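Local coordinates for cytosol aminopeptidase (Coxiella burnetii, PDB 3IJ3), which probably acts as a manganese-dependent aminopeptidase of the M17 family, removing residues one at a time from the N termini of peptides, at residues A452-L455 with R461-G464; I40-P45 with R117-D122. All coordinates share one frame; numbering follows the deposited sequence.

Contact 1 (A452-L455 with R461-G464); sequences AWNL and RPIG
The amide nitrogen of Asn454 is gripped by two acceptors: ND2 lies 3.0 Å from Pro462 O, its N-H pointing almost straight at that carbonyl, and it also bonds to OE1 of Glu466, just beyond 461-464. Pro462 O lies close to the plane of the amide, whereas the nitrogen itself stands above the carbonyl plane of Pro462. With CG anti to its own carbonyl carbon (chi1 -64°), Asn454 turns its amide to the incoming loop, and ND2 packs on Arg461 CB at 3.5 Å. Asparagine suits the place because one NH2 group can serve two acceptors.

The backbones close an antiparallel hydrogen-bonded pair between Asn454 and Gly464. Asn454 N donates to Gly464 O at 2.8 Å, and Gly464 N returns a bond to Asn454 O at 3.1 Å.

Trp453, its CG swung anti to the backbone N (chi1 -172°), lays an indole face against Gly464, whose CA stands 3.5 Å from the centroid of the six-membered ring in a CH-pi contact. Glycine suits the place because its backbone angles would bring a CB up against the preceding carbonyl oxygen; its CA also offers the C-H that meets the ring. Ile463 runs its CG1 past Leu455 O at 3.7 Å.

This hairpin-like return joins the end of strand 445-454 to the start of strand 464-465 within the branched sheet of the catalytic domain, where 445-454 also pairs with 353-359 and 374-377. Helix 157-178 packs on Trp453 through Ile177 and on Pro462 through Arg174, while Leu455 and Ile463 each reach a different neighbouring subunit.

Contact 2 (I40-P45 with R117-D122); sequences IQPMMP and RDDFED
Gln41 and Asp119 bring the two backbones closest, yet their CA atoms remain 7.1 Å apart, too far for direct pairing of main chains. Residues 40-43 are extended as the end of strand 38-43, while 117-119 make a short 3-10 turn, in which Phe120 N bonds back to Arg117 O, before the chain enters helix 123-135.

Asp119 spans the gap. Its CG is anti to its own carbonyl carbon (chi1 -70°), which carries the carboxylate out to the strand, where OD2 comes 3.5 Å from Pro42 CD. The same oxygen lies 3.7 Å from Gln41 CG, on the aliphatic part of an extended side chain that crosses Asp119 at about a right angle. Behind the carboxylate, Asp119 CB rests 3.9 Å from Pro42 CG. Proline suits this place on the strand: it offers a compact hydrocarbon ring to the turn, and its lack of an N-H probably costs little just past the end of strand 111-114, where Ile40 pairs with Gln114, while Gln41 and Met43 keep the bonds to the other neighbour.

One water provides the polar link, donating to Ile40 O at 2.8 Å and to Asp119 OD2 at 2.7 Å. Aspartate is short enough to keep its CB against CG and CD of Pro42 while OD2 reaches that water.

Since both of its hydrogens go to oxygens of the contact, the water joins two acceptors that could not bond to each other. The carboxylate is thus tied to the strand through solvent and hydrocarbon, and the water's donation probably helps to stabilise its negative charge.

In the fold
From the N terminus, strand 38-43 of the mixed N-terminal sheet comes first. The chain then passes through helices 48-52 and 57-66 and strands 75-79, 85-91 and 111-114 before the turn at 117-122 returns to it, so contact 2 closes a loop of some seventy residues and fastens the approach to helix 123-135 to that sheet. Helix 157-178 follows, then the strands and helices that carry the lithium site, and only near the end does contact 1 close a short loop of five residues between strands 445-454 and 464-465. The loops follow in series, neither nesting nor crossing, and the centres of contact 1 and contact 2 lie about 27 Å apart.

Contact 1 (A452-L455 with R461-G464)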
ATOM      1  N   ALA A 452      15.933  22.673   0.671  1.00 14.08           N
ATOM      2  CA  ALA A 452      16.184  23.444   1.897  1.00 14.32           C
ATOM      3  C   ALA A 452      16.522  22.619   3.119  1.00 11.62           C
ATOM      4  O   ALA A 452      16.230  23.030   4.225  1.00 11.91           O
ATOM      5  CB  ALA A 452      14.969  24.368   2.197  1.00 14.18           C
ATOM      6  N   TRP A 453      17.194  21.481   2.923  1.00 11.92           N
ATOM      7  CA  TRP A 453      17.505  20.581   4.017  1.00 11.48           C
ATOM      8  C   TRP A 453      18.677  19.670   3.689  1.00 12.61           C
ATOM      9  O   TRP A 453      18.845  19.281   2.527  1.00 13.14           O
ATOM     10  CB  TRP A 453      16.250  19.722   4.275  1.00 12.16           C
ATOM     11  CG  TRP A 453      16.258  18.837   5.485  1.00 12.30           C
ATOM     12  CD1 TRP A 453      16.704  17.552   5.561  1.00 10.68           C
ATOM     13  CD2 TRP A 453      15.769  19.165   6.788  1.00 12.42           C
ATOM     14  NE1 TRP A 453      16.527  17.057   6.835  1.00 11.42           N
ATOM     15  CE2 TRP A 453      15.958  18.031   7.605  1.00 10.63           C
ATOM     16  CE3 TRP A 453      15.188  20.305   7.345  1.00 13.58           C
ATOM     17  CZ2 TRP A 453      15.578  18.005   8.930  1.00 11.58           C
ATOM     18  CZ3 TRP A 453      14.817  20.270   8.665  1.00 13.50           C
ATOM     19  CH2 TRP A 453      15.037  19.149   9.450  1.00 12.46           C
ATOM     20  N   ASN A 454      19.505  19.400   4.692  1.00 10.95           N
ATOM     21  CA  ASN A 454      20.587  18.451   4.608  1.00 11.50           C
ATOM     22  C   ASN A 454      20.111  17.149   5.273  1.00 11.13           C
ATOM     23  O   ASN A 454      19.919  17.095   6.498  1.00 11.56           O
ATOM     24  CB  ASN A 454      21.833  18.934   5.352  1.00 10.81           C
ATOM     25  CG  ASN A 454      22.427  20.191   4.741  1.00 14.18           C
ATOM     26  OD1 ASN A 454      22.527  20.304   3.508  1.00 15.30           O
ATOM     27  ND2 ASN A 454      22.880  21.128   5.599  1.00 14.58           N
ATOM     28  N   LEU A 455      19.962  16.095   4.483  1.00 12.50           N
ATOM     29  CA  LEU A 455      19.559  14.791   5.022  1.00 14.01           C
ATOM     30  C   LEU A 455      20.705  14.099   5.767  1.00 17.36           C
ATOM     31  O   LEU A 455      20.481  13.331   6.684  1.00 19.41           O
ATOM     32  CB  LEU A 455      19.090  13.896   3.881  1.00 14.16           C
ATOM     33  CG  LEU A 455      17.769  14.319   3.252  1.00 14.60           C
ATOM     34  CD1 LEU A 455      17.572  13.685   1.895  1.00 19.84           C
ATOM     35  CD2 LEU A 455      16.600  13.997   4.207  1.00 13.68           C
ATOM     36  N   ARG A 461      27.881  21.318   6.522  1.00 14.84           N
ATOM     37  CA  ARG A 461      26.423  21.151   6.276  1.00 15.22           C
ATOM     38  C   ARG A 461      25.760  20.171   7.259  1.00 14.80           C
ATOM     39  O   ARG A 461      25.592  18.992   6.967  1.00 16.97           O
ATOM     40  CB  ARG A 461      26.268  20.687   4.824  1.00 16.37           C
ATOM     41  CG  ARG A 461      26.608  21.812   3.820  1.00 18.26           C
ATOM     42  CD  ARG A 461      27.034  21.276   2.481  1.00 24.69           C
ATOM     43  NE  ARG A 461      28.356  20.638   2.598  1.00 27.18           N
ATOM     44  CZ  ARG A 461      28.944  19.911   1.645  1.00 28.99           C
ATOM     45  NH1 ARG A 461      28.318  19.693   0.492  1.00 30.39           N
ATOM     46  NH2 ARG A 461      30.154  19.382   1.856  1.00 25.00           N
ATOM     47  N   PRO A 462      25.420  20.664   8.448  1.00 13.98           N
ATOM     48  CA  PRO A 462      24.807  19.829   9.481  1.00 14.07           C
ATOM     49  C   PRO A 462      23.405  19.410   9.096  1.00 12.32           C
ATOM     50  O   PRO A 462      22.734  20.134   8.376  1.00 11.87           O
ATOM     51  CB  PRO A 462      24.774  20.744  10.708  1.00 15.24           C
ATOM     52  CG  PRO A 462      25.597  21.955  10.363  1.00 18.31           C
ATOM     53  CD  PRO A 462      25.674  22.045   8.908  1.00 15.75           C
ATOM     54  N   ILE A 463      22.976  18.255   9.580  1.00 12.18           N
ATOM     55  CA  ILE A 463      21.621  17.765   9.306  1.00 11.54           C
ATOM     56  C   ILE A 463      20.609  18.797   9.759  1.00 11.36           C
ATOM     57  O   ILE A 463      20.687  19.303  10.879  1.00 12.97           O
ATOM     58  CB  ILE A 463      21.339  16.425  10.024  1.00 11.86           C
ATOM     59  CG1 ILE A 463      22.102  15.266   9.365  1.00 16.17           C
ATOM     60  CG2 ILE A 463      19.862  16.086   9.940  1.00 13.62           C
ATOM     61  CD1 ILE A 463      22.112  13.975  10.243  1.00 19.71           C
ATOM     62  N   GLY A 464      19.644  19.076   8.911  1.00 11.57           N
ATOM     63  CA  GLY A 464      18.593  20.065   9.191  1.00 11.77           C
ATOM     64  C   GLY A 464      18.500  21.104   8.095  1.00 11.90           C
ATOM     65  O   GLY A 464      18.936  20.878   6.960  1.00 13.34           O
TER

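Contact 2 (I40-P45 with R117-D122)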
ATOM      1  N   ILE A  40      46.459  26.877   9.720  1.00 13.53           N
ATOM      2  CA  ILE A  40      45.779  25.745   9.092  1.00 13.23           C
ATOM      3  C   ILE A  40      46.165  25.877   7.625  1.00 14.60           C
ATOM      4  O   ILE A  40      45.934  26.920   7.003  1.00 15.17           O
ATOM      5  CB  ILE A  40      44.269  25.807   9.243  1.00 12.75           C
ATOM      6  CG1 ILE A  40      43.881  25.713  10.725  1.00 13.16           C
ATOM      7  CG2 ILE A  40      43.635  24.687   8.465  1.00 14.14           C
ATOM      8  CD1 ILE A  40      42.361  25.909  10.972  1.00 14.07           C
ATOM      9  N   GLN A  41      46.737  24.822   7.064  1.00 13.82           N
ATOM     10  CA  GLN A  41      47.217  24.853   5.686  1.00 14.96           C
ATOM     11  C   GLN A  41      46.618  23.734   4.839  1.00 15.09           C
ATOM     12  O   GLN A  41      46.739  22.570   5.199  1.00 15.31           O
ATOM     13  CB  GLN A  41      48.741  24.711   5.700  1.00 15.28           C
ATOM     14  CG  GLN A  41      49.418  24.661   4.314  1.00 16.24           C
ATOM     15  CD  GLN A  41      50.912  24.562   4.410  1.00 21.81           C
ATOM     16  OE1 GLN A  41      51.485  24.620   5.510  1.00 24.78           O
ATOM     17  NE2 GLN A  41      51.572  24.394   3.257  1.00 24.19           N
ATOM     18  N   PRO A  42      45.990  24.082   3.699  1.00 13.90           N
ATOM     19  CA  PRO A  42      45.459  23.018   2.856  1.00 13.65           C
ATOM     20  C   PRO A  42      46.590  22.248   2.173  1.00 14.29           C
ATOM     21  O   PRO A  42      47.665  22.806   1.890  1.00 12.96           O
ATOM     22  CB  PRO A  42      44.605  23.773   1.824  1.00 13.88           C
ATOM     23  CG  PRO A  42      45.282  25.085   1.697  1.00 14.05           C
ATOM     24  CD  PRO A  42      45.780  25.409   3.090  1.00 14.91           C
ATOM     25  N   MET A  43      46.343  20.976   1.904  1.00 14.59           N
ATOM     26  CA  MET A  43      47.350  20.118   1.315  1.00 16.00           C
ATOM     27  C   MET A  43      46.729  19.017   0.474  1.00 16.66           C
ATOM     28  O   MET A  43      45.693  18.467   0.819  1.00 16.77           O
ATOM     29  CB  MET A  43      48.168  19.480   2.462  1.00 16.04           C
ATOM     30  CG  MET A  43      49.350  18.570   2.053  1.00 16.92           C
ATOM     31  SD  MET A  43      50.580  19.412   1.062  1.00 18.73           S
ATOM     32  CE  MET A  43      51.202  20.708   2.139  1.00 17.96           C
ATOM     33  N   MET A  44      47.357  18.732  -0.661  1.00 18.80           N
ATOM     34  CA  MET A  44      46.944  17.632  -1.512  1.00 19.96           C
ATOM     35  C   MET A  44      48.091  16.635  -1.516  1.00 19.03           C
ATOM     36  O   MET A  44      49.246  17.016  -1.275  1.00 18.42           O
ATOM     37  CB  MET A  44      46.594  18.099  -2.926  1.00 20.68           C
ATOM     38  CG  MET A  44      45.362  18.969  -2.974  1.00 23.22           C
ATOM     39  SD  MET A  44      44.749  19.233  -4.633  1.00 28.68           S
ATOM     40  CE  MET A  44      44.056  17.622  -5.023  1.00 27.53           C
ATOM     41  N   PRO A  45      47.786  15.354  -1.763  1.00 19.77           N
ATOM     42  CA  PRO A  45      48.801  14.313  -1.758  1.00 20.70           C
ATOM     43  C   PRO A  45      50.050  14.603  -2.580  1.00 20.30           C
ATOM     44  O   PRO A  45      51.164  14.346  -2.118  1.00 19.88           O
ATOM     45  CB  PRO A  45      48.060  13.111  -2.344  1.00 21.59           C
ATOM     46  CG  PRO A  45      46.657  13.330  -1.973  1.00 20.57           C
ATOM     47  CD  PRO A  45      46.439  14.807  -2.011  1.00 20.47           C
ATOM     48  N   ARG A 117      46.427  33.591   3.218  1.00 18.79           N
ATOM     49  CA  ARG A 117      45.970  34.059   1.897  1.00 20.54           C
ATOM     50  C   ARG A 117      46.793  33.466   0.762  1.00 20.13           C
ATOM     51  O   ARG A 117      46.256  33.135  -0.295  1.00 19.51           O
ATOM     52  CB  ARG A 117      46.012  35.599   1.891  1.00 21.80           C
ATOM     53  CG  ARG A 117      45.779  36.352   0.581  1.00 27.88           C
ATOM     54  CD  ARG A 117      44.468  36.033  -0.116  1.00 36.32           C
ATOM     55  NE  ARG A 117      44.603  34.979  -1.121  1.00 41.84           N
ATOM     56  CZ  ARG A 117      44.917  35.187  -2.402  1.00 45.40           C
ATOM     57  NH1 ARG A 117      45.022  34.157  -3.224  1.00 48.63           N
ATOM     58  NH2 ARG A 117      45.132  36.413  -2.875  1.00 47.56           N
ATOM     59  N   ASP A 118      48.095  33.304   0.997  1.00 19.99           N
ATOM     60  CA  ASP A 118      48.995  32.752  -0.008  1.00 21.08           C
ATOM     61  C   ASP A 118      48.703  31.307  -0.388  1.00 20.91           C
ATOM     62  O   ASP A 118      49.200  30.844  -1.401  1.00 21.80           O
ATOM     63  CB  ASP A 118      50.453  32.868   0.457  1.00 22.33           C
ATOM     64  CG  ASP A 118      50.939  34.301   0.500  1.00 25.62           C
ATOM     65  OD1 ASP A 118      50.198  35.205   0.051  1.00 30.59           O
ATOM     66  OD2 ASP A 118      52.070  34.516   0.970  1.00 33.33           O
ATOM     67  N   ASP A 119      47.913  30.596   0.419  1.00 19.84           N
ATOM     68  CA  ASP A 119      47.558  29.200   0.121  1.00 19.49           C
ATOM     69  C   ASP A 119      46.411  29.071  -0.875  1.00 19.82           C
ATOM     70  O   ASP A 119      46.066  27.957  -1.257  1.00 20.18           O
ATOM     71  CB  ASP A 119      47.157  28.456   1.410  1.00 20.00           C
ATOM     72  CG  ASP A 119      48.315  28.204   2.337  1.00 20.54           C
ATOM     73  OD1 ASP A 119      49.467  28.144   1.866  1.00 25.36           O
ATOM     74  OD2 ASP A 119      48.075  28.038   3.552  1.00 19.76           O
ATOM     75  N   PHE A 120      45.822  30.198  -1.284  1.00 18.80           N
ATOM     76  CA  PHE A 120      44.686  30.212  -2.216  1.00 19.62           C
ATOM     77  C   PHE A 120      45.015  30.914  -3.527  1.00 21.53           C
ATOM     78  O   PHE A 120      45.827  31.830  -3.558  1.00 20.72           O
ATOM     79  CB  PHE A 120      43.490  30.863  -1.528  1.00 19.13           C
ATOM     80  CG  PHE A 120      43.104  30.162  -0.258  1.00 16.46           C
ATOM     81  CD1 PHE A 120      42.171  29.132  -0.273  1.00 15.20           C
ATOM     82  CD2 PHE A 120      43.726  30.482   0.944  1.00 15.93           C
ATOM     83  CE1 PHE A 120      41.847  28.448   0.896  1.00 16.58           C
ATOM     84  CE2 PHE A 120      43.404  29.802   2.126  1.00 14.59           C
ATOM     85  CZ  PHE A 120      42.464  28.788   2.100  1.00 16.74           C
ATOM     86  N   GLU A 121      44.377  30.460  -4.602  1.00 23.58           N
ATOM     87  CA  GLU A 121      44.577  31.010  -5.957  1.00 25.70           C
ATOM     88  C   GLU A 121      44.107  32.464  -6.069  1.00 25.05           C
ATOM     89  O   GLU A 121      44.718  33.273  -6.767  1.00 25.45           O
ATOM     90  CB  GLU A 121      43.803  30.139  -6.953  1.00 26.85           C
ATOM     91  CG  GLU A 121      43.821  30.597  -8.436  1.00 32.32           C
ATOM     92  CD  GLU A 121      42.834  29.789  -9.295  1.00 38.58           C
ATOM     93  OE1 GLU A 121      42.514  28.639  -8.911  1.00 43.33           O
ATOM     94  OE2 GLU A 121      42.373  30.297 -10.342  1.00 43.00           O
ATOM     95  N   ASP A 122      43.043  32.801  -5.333  0.60 24.73           N
ATOM     96  CA  ASP A 122      42.408  34.133  -5.382  0.60 25.03           C
ATOM     97  C   ASP A 122      41.705  34.475  -4.039  0.60 25.35           C
ATOM     98  O   ASP A 122      41.399  33.562  -3.272  0.60 25.41           O
ATOM     99  CB  ASP A 122      41.406  34.093  -6.551  0.60 25.01           C
ATOM    100  CG  ASP A 122      40.758  35.426  -6.837  0.60 25.49           C
ATOM    101  OD1 ASP A 122      41.155  36.053  -7.842  0.60 29.05           O
ATOM    102  OD2 ASP A 122      39.885  35.864  -6.060  0.60 27.04           O
TER
HETATM  103  O   HOH W   1      45.781  28.568   4.791  1.00 15.11           O